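Local coordinates for protein 4-amino-4-deoxychorismate lyase (Legionella pneumophila, PDB 3LUL) that belongs to the class IV aminotransferase family, a group of fold-type IV enzymes, and carries covalently bound pyridoxal phosphate, at residues F181-N185 and R226-D231; I187-R192 and S216-L222. All blocks are in the same frame, centred on the assembly; numbering follows the deposited sequence. Where two conformers were deposited one is given.

Interaction 1 (F181-N185 and R226-D231)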
loop_
_atom_site.group_PDB
_atom_site.type_symbol
_atom_site.label_atom_id
_atom_site.label_comp_id
_atom_site.label_asym_id
_atom_site.label_seq_id
_atom_site.Cartn_x
_atom_site.Cartn_y
_atom_site.Cartn_z
ATOM N N PHE B 181 3.606 -15.978 -17.666
ATOM C CA PHE B 181 3.141 -16.857 -18.743
ATOM C C PHE B 181 3.872 -18.183 -18.564
ATOM O O PHE B 181 5.008 -18.219 -18.081
ATOM C CB PHE B 181 3.492 -16.267 -20.121
ATOM C CG PHE B 181 2.558 -15.156 -20.577
ATOM C CD1 PHE B 181 2.730 -13.855 -20.133
ATOM C CD2 PHE B 181 1.578 -15.403 -21.504
ATOM C CE1 PHE B 181 1.906 -12.845 -20.564
ATOM C CE2 PHE B 181 0.741 -14.384 -21.939
ATOM C CZ PHE B 181 0.904 -13.108 -21.447
ATOM N N LEU B 182 3.243 -19.269 -18.975
ATOM C CA LEU B 182 3.976 -20.512 -19.169
ATOM C C LEU B 182 3.644 -21.139 -20.493
ATOM O O LEU B 182 2.657 -20.790 -21.153
ATOM C CB LEU B 182 3.731 -21.451 -18.003
ATOM C CG LEU B 182 2.304 -21.845 -17.717
ATOM C CD1 LEU B 182 2.039 -23.031 -18.599
ATOM C CD2 LEU B 182 2.003 -22.200 -16.230
ATOM N N ILE B 183 4.484 -22.075 -20.897
ATOM C CA ILE B 183 4.314 -22.802 -22.148
ATOM C C ILE B 183 4.314 -24.275 -21.786
ATOM O O ILE B 183 5.207 -24.724 -21.079
ATOM C CB ILE B 183 5.450 -22.559 -23.154
ATOM C CG1 ILE B 183 5.457 -21.086 -23.602
ATOM C CG2 ILE B 183 5.252 -23.438 -24.353
ATOM C CD1 ILE B 183 6.625 -20.717 -24.444
ATOM N N GLU B 184 3.297 -24.998 -22.234
ATOM C CA GLU B 184 3.279 -26.436 -22.139
ATOM C C GLU B 184 2.707 -27.013 -23.432
ATOM O O GLU B 184 1.620 -26.603 -23.868
ATOM C CB GLU B 184 2.403 -26.835 -20.950
ATOM C CG GLU B 184 2.291 -28.344 -20.735
ATOM C CD GLU B 184 1.381 -28.668 -19.551
ATOM O OE1 GLU B 184 0.182 -28.290 -19.597
ATOM O OE2 GLU B 184 1.881 -29.273 -18.579
ATOM N N ASN B 185 3.445 -27.973 -24.011
ATOM C CA ASN B 185 3.085 -28.610 -25.290
ATOM C C ASN B 185 2.726 -27.575 -26.355
ATOM O O ASN B 185 1.697 -27.690 -27.025
ATOM C CB ASN B 185 1.936 -29.629 -25.118
ATOM C CG ASN B 185 2.201 -30.642 -24.011
ATOM O OD1 ASN B 185 3.340 -31.041 -23.790
ATOM N ND2 ASN B 185 1.145 -31.042 -23.295
ATOM N N ARG B 226 0.815 -26.628 -12.103
ATOM C CA ARG B 226 0.918 -26.255 -13.537
ATOM C C ARG B 226 2.230 -25.592 -13.886
ATOM O O ARG B 226 2.799 -25.859 -14.958
ATOM C CB ARG B 226 -0.218 -25.336 -13.978
ATOM C CG ARG B 226 -1.582 -25.963 -13.951
ATOM C CD ARG B 226 -1.686 -27.146 -14.864
ATOM N NE ARG B 226 -1.266 -26.838 -16.231
ATOM C CZ ARG B 226 -2.060 -26.386 -17.206
ATOM N NH1 ARG B 226 -3.357 -26.168 -16.999
ATOM N NH2 ARG B 226 -1.545 -26.152 -18.416
ATOM N N ILE B 227 2.716 -24.716 -13.010
ATOM C CA ILE B 227 3.988 -24.036 -13.249
ATOM C C ILE B 227 5.118 -25.050 -13.189
ATOM O O ILE B 227 5.975 -25.105 -14.088
ATOM C CB ILE B 227 4.267 -22.906 -12.228
ATOM C CG1 ILE B 227 3.126 -21.916 -12.188
ATOM C CG2 ILE B 227 5.514 -22.152 -12.576
ATOM C CD1 ILE B 227 3.190 -21.001 -10.937
ATOM N N GLU B 228 5.110 -25.877 -12.152
ATOM C CA GLU B 228 6.177 -26.859 -11.931
ATOM C C GLU B 228 6.310 -27.806 -13.114
ATOM O O GLU B 228 7.409 -28.205 -13.472
ATOM C CB GLU B 228 5.926 -27.613 -10.621
ATOM C CG GLU B 228 6.086 -26.662 -9.424
ATOM C CD GLU B 228 5.629 -27.213 -8.091
ATOM O OE1 GLU B 228 4.853 -28.193 -8.042
ATOM O OE2 GLU B 228 6.040 -26.623 -7.073
ATOM N N ASP B 229 5.169 -28.149 -13.719
ATOM C CA ASP B 229 5.116 -29.027 -14.896
ATOM C C ASP B 229 5.300 -28.335 -16.266
ATOM O O ASP B 229 5.314 -29.022 -17.283
ATOM C CB ASP B 229 3.795 -29.817 -14.916
ATOM C CG ASP B 229 3.700 -30.859 -13.788
ATOM O OD1 ASP B 229 4.709 -31.107 -13.073
ATOM O OD2 ASP B 229 2.594 -31.419 -13.609
ATOM N N ALA B 230 5.458 -27.014 -16.296
ATOM C CA ALA B 230 5.611 -26.269 -17.561
ATOM C C ALA B 230 6.897 -26.592 -18.316
ATOM O O ALA B 230 7.901 -26.920 -17.699
ATOM C CB ALA B 230 5.553 -24.759 -17.284
ATOM N N ASP B 231 6.879 -26.439 -19.643
ATOM C CA ASP B 231 8.083 -26.557 -20.458
ATOM C C ASP B 231 8.973 -25.328 -20.287
ATOM O O ASP B 231 10.213 -25.445 -20.232
ATOM C CB ASP B 231 7.742 -26.790 -21.945
ATOM C CG ASP B 231 7.061 -28.134 -22.188
ATOM O OD1 ASP B 231 7.388 -29.104 -21.453
ATOM O OD2 ASP B 231 6.212 -28.227 -23.099
#
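Asp-231 grips Ile-183 and Asn-185 where the end of strand 179-184 meets the turn that leaves helix 224-228. The carbonyl of Ile-183 receives the backbone N-H of Asp-231, N to O 2.8 Å. The carboxylate of the same residue then accepts the N-H of Asn-185, two residues along the chain from Ile-183, through OD2 at 2.9 Å, on the anti side of the carboxylate and 30° out of its plane. The two bonds run in opposite directions, so Asp-231 gives its own amide to one side of Glu-184 and accepts the amide on the other.

Glu-184 reaches the helix with an extended chain, CG anti to the backbone N (chi1 180°), and its OE1 forms a salt bridge with NH2 of Arg-226 at 3.0 Å. Arg-226 comes to meet it on a chain bent at chi2 and chi3. Carboxylate and guanidinium planes are only 10° apart, yet the hydrogen bond itself is weak. The same guanidinium makes a cation-pi contact with Tyr-189, while the nearby Asp-229 has its own salt bridge to Lys-225.

Further back along the strand the contact is apolar. Leu-182 sets CB against CB of Ala-230 at 3.8 Å, and its CD2 reaches CG1 of Ile-227 at 4.2 Å. Within the turn, Ala-230 N bonds back to the Ile-227 carbonyl.

The turn leads into strand 232-237, the antiparallel neighbour of strand 179-184, and Ile-183 is also backbone-bonded to Ala-232. Two backbone amides thus fix the strand end where the chain enters that neighbour, while the salt bridge probably adds mainly electrostatic attraction, since its N-H is poorly aimed.

Interaction 2 (I187-R192 and S216-L222)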
loop_
_atom_site.group_PDB
_atom_site.type_symbol
_atom_site.label_atom_id
_atom_site.label_comp_id
_atom_site.label_asym_id
_atom_site.label_seq_id
_atom_site.Cartn_x
_atom_site.Cartn_y
_atom_site.Cartn_z
ATOM N N ILE B 187 1.580 -24.636 -26.141
ATOM C CA ILE B 187 0.415 -23.809 -25.840
ATOM C C ILE B 187 0.796 -22.856 -24.717
ATOM O O ILE B 187 1.461 -23.261 -23.754
ATOM C CB ILE B 187 -0.803 -24.666 -25.400
ATOM C CG1 ILE B 187 -1.196 -25.635 -26.544
ATOM C CG2 ILE B 187 -1.974 -23.755 -24.961
ATOM C CD1 ILE B 187 -1.965 -26.873 -26.097
ATOM N N LEU B 188 0.380 -21.596 -24.883
ATOM C CA LEU B 188 0.667 -20.527 -23.928
ATOM C C LEU B 188 -0.466 -20.467 -22.910
ATOM O O LEU B 188 -1.617 -20.535 -23.288
ATOM C CB LEU B 188 0.773 -19.182 -24.641
ATOM C CG LEU B 188 2.084 -18.941 -25.372
ATOM C CD1 LEU B 188 1.859 -18.149 -26.678
ATOM C CD2 LEU B 188 3.078 -18.253 -24.432
ATOM N N TYR B 189 -0.128 -20.302 -21.627
ATOM C CA TYR B 189 -1.106 -20.144 -20.553
ATOM C C TYR B 189 -0.714 -18.911 -19.704
ATOM O O TYR B 189 0.479 -18.604 -19.542
ATOM C CB TYR B 189 -1.140 -21.385 -19.668
ATOM C CG TYR B 189 -1.543 -22.654 -20.369
ATOM C CD1 TYR B 189 -0.590 -23.452 -21.015
ATOM C CD2 TYR B 189 -2.866 -23.057 -20.406
ATOM C CE1 TYR B 189 -0.968 -24.641 -21.694
ATOM C CE2 TYR B 189 -3.244 -24.238 -21.050
ATOM C CZ TYR B 189 -2.288 -25.017 -21.694
ATOM O OH TYR B 189 -2.638 -26.165 -22.298
ATOM N N THR B 190 -1.708 -18.201 -19.199
ATOM C CA THR B 190 -1.469 -17.065 -18.326
ATOM C C THR B 190 -2.677 -16.870 -17.395
ATOM O O THR B 190 -3.795 -17.214 -17.758
ATOM C CB THR B 190 -1.163 -15.805 -19.155
ATOM O OG1 THR B 190 -0.557 -14.834 -18.320
ATOM C CG2 THR B 190 -2.426 -15.224 -19.842
ATOM N N PRO B 191 -2.437 -16.412 -16.160
ATOM C CA PRO B 191 -3.586 -16.214 -15.268
ATOM C C PRO B 191 -4.645 -15.280 -15.847
ATOM O O PRO B 191 -4.317 -14.344 -16.605
ATOM C CB PRO B 191 -2.918 -15.611 -14.022
ATOM C CG PRO B 191 -1.640 -16.335 -13.952
ATOM C CD PRO B 191 -1.174 -16.356 -15.401
ATOM N N ARG B 192 -5.909 -15.545 -15.505
ATOM C CA ARG B 192 -7.043 -14.708 -15.891
ATOM C C ARG B 192 -7.004 -13.367 -15.177
ATOM O O ARG B 192 -6.480 -13.275 -14.058
ATOM C CB ARG B 192 -8.351 -15.391 -15.480
ATOM C CG ARG B 192 -8.642 -16.696 -16.132
ATOM C CD ARG B 192 -9.983 -17.276 -15.618
ATOM N NE ARG B 192 -10.079 -17.242 -14.158
ATOM C CZ ARG B 192 -11.192 -16.968 -13.485
ATOM N NH1 ARG B 192 -12.316 -16.706 -14.141
ATOM N NH2 ARG B 192 -11.179 -16.943 -12.158
ATOM N N SER B 216 -1.902 -20.572 -30.012
ATOM C CA SER B 216 -2.861 -20.874 -28.967
ATOM C C SER B 216 -2.380 -20.260 -27.663
ATOM O O SER B 216 -1.242 -20.522 -27.254
ATOM C CB SER B 216 -3.030 -22.385 -28.787
ATOM O OG SER B 216 -4.055 -22.680 -27.843
ATOM N N VAL B 217 -3.257 -19.451 -27.048
ATOM C CA VAL B 217 -2.998 -18.811 -25.751
ATOM C C VAL B 217 -4.241 -18.916 -24.851
ATOM O O VAL B 217 -5.327 -18.526 -25.264
ATOM C CB VAL B 217 -2.607 -17.329 -25.907
ATOM C CG1 VAL B 217 -3.646 -16.537 -26.731
ATOM C CG2 VAL B 217 -2.391 -16.716 -24.555
ATOM N N GLN B 218 -4.067 -19.407 -23.634
ATOM C CA GLN B 218 -5.187 -19.685 -22.753
ATOM C C GLN B 218 -5.064 -18.877 -21.466
ATOM O O GLN B 218 -4.101 -19.035 -20.746
ATOM C CB GLN B 218 -5.235 -21.176 -22.410
ATOM C CG GLN B 218 -5.293 -22.140 -23.592
ATOM C CD GLN B 218 -6.435 -21.842 -24.537
ATOM O OE1 GLN B 218 -6.236 -21.565 -25.725
ATOM N NE2 GLN B 218 -7.636 -21.882 -24.009
ATOM N N GLU B 219 -6.080 -18.058 -21.198
ATOM C CA GLU B 219 -6.227 -17.296 -19.965
ATOM C C GLU B 219 -7.058 -18.086 -18.998
ATOM O O GLU B 219 -8.303 -18.120 -19.138
ATOM C CB GLU B 219 -6.896 -15.953 -20.248
ATOM C CG GLU B 219 -6.065 -15.065 -21.165
ATOM C CD GLU B 219 -6.772 -13.771 -21.525
ATOM O OE1 GLU B 219 -6.947 -12.905 -20.632
ATOM O OE2 GLU B 219 -7.095 -13.607 -22.727
ATOM N N ILE B 220 -6.382 -18.775 -18.071
ATOM C CA ILE B 220 -7.020 -19.701 -17.122
ATOM C C ILE B 220 -6.374 -19.616 -15.723
ATOM O O ILE B 220 -5.268 -19.095 -15.556
ATOM C CB ILE B 220 -6.950 -21.178 -17.584
ATOM C CG1 ILE B 220 -5.496 -21.694 -17.645
ATOM C CG2 ILE B 220 -7.659 -21.369 -18.932
ATOM C CD1 ILE B 220 -5.384 -23.217 -17.913
ATOM N N SER B 221 -7.065 -20.166 -14.738
ATOM C CA SER B 221 -6.527 -20.207 -13.383
ATOM C C SER B 221 -5.507 -21.324 -13.353
ATOM O O SER B 221 -5.771 -22.439 -13.861
ATOM C CB SER B 221 -7.638 -20.450 -12.363
ATOM O OG SER B 221 -8.535 -19.353 -12.347
ATOM N N LEU B 222 -4.334 -21.009 -12.797
ATOM C CA LEU B 222 -3.173 -21.905 -12.830
ATOM C C LEU B 222 -2.709 -22.221 -11.419
ATOM O O LEU B 222 -2.471 -21.316 -10.625
ATOM C CB LEU B 222 -2.029 -21.258 -13.594
ATOM C CG LEU B 222 -2.215 -21.066 -15.095
ATOM C CD1 LEU B 222 -1.269 -20.000 -15.628
ATOM C CD2 LEU B 222 -2.037 -22.401 -15.822
#
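Tyr-189 has its CG beside the backbone N (chi1 -62°), and Ile-220 holds CG1 between its backbone N and carbonyl carbon (chi1 65°); from these settings the CD1 methyl of Ile-220 comes to 3.5 Å from CD2 of the Tyr-189 ring. CB of Gln-218, whose side chain starts out alongside the tyrosine in the same direction, approaches that CD2 almost as closely. On the opposite face of the sheet Leu-188 and Thr-190 pair with Val-217 and Glu-219, CG2 of Thr-190 lying 3.9 Å from CG of Glu-219.

The backbones form a parallel ladder, the strand segments 21° apart in direction. Leu-188 N donates to Ser-216 O, and Gln-218 N to Leu-188 O at 2.7 Å. Thr-190 N then donates to Gln-218 O, and Ile-220 N to Thr-190 O. Each strand thus alternates between giving and taking, and CA-H...O contacts supplement the ladder. Past its end, CD1 of Leu-222 packs 3.7 Å from CD of Pro-191, and Arg-192 NE makes a weak bond to OG of Ser-221. Asp-195 ties both of those polar ends together, bridging to the arginine and hydrogen-bonding to the serine.

The pair is the classical beta-alpha-beta crossover, strand 187-190 leading through helix 201-212 to its parallel neighbour 217-219. That helix covers the Leu-188, Val-217 and Glu-219 face: Cys-210 touches the first two, and Arg-203 holds Glu-219 in a salt bridge. Helix 258-269 also packs on Leu-188, while on its other edge strand 187-190 pairs antiparallel with strand 179-184.

Interactions 1 and 2 have centres about 10 Å apart and share one mixed sheet, in which strand 217-219 pairs with 187-190, 187-190 with 179-184, and 179-184 with 232-237. Along the chain the order is 181-185, 187-192, 216-222, 226-231, so the two segments of interaction 2 both lie between those of interaction 1. The two meet directly: Leu-182 O and Tyr-189 N are 2.9 Å apart, a probable hydrogen bond between the antiparallel strands, and NH1 of Arg-226 packs against CD1 of Ile-220. Together they join the hairpin 179-184/187-190 to the parallel strand 217-219 and to the turn after helix 224-228, on the same side of the chain's centre.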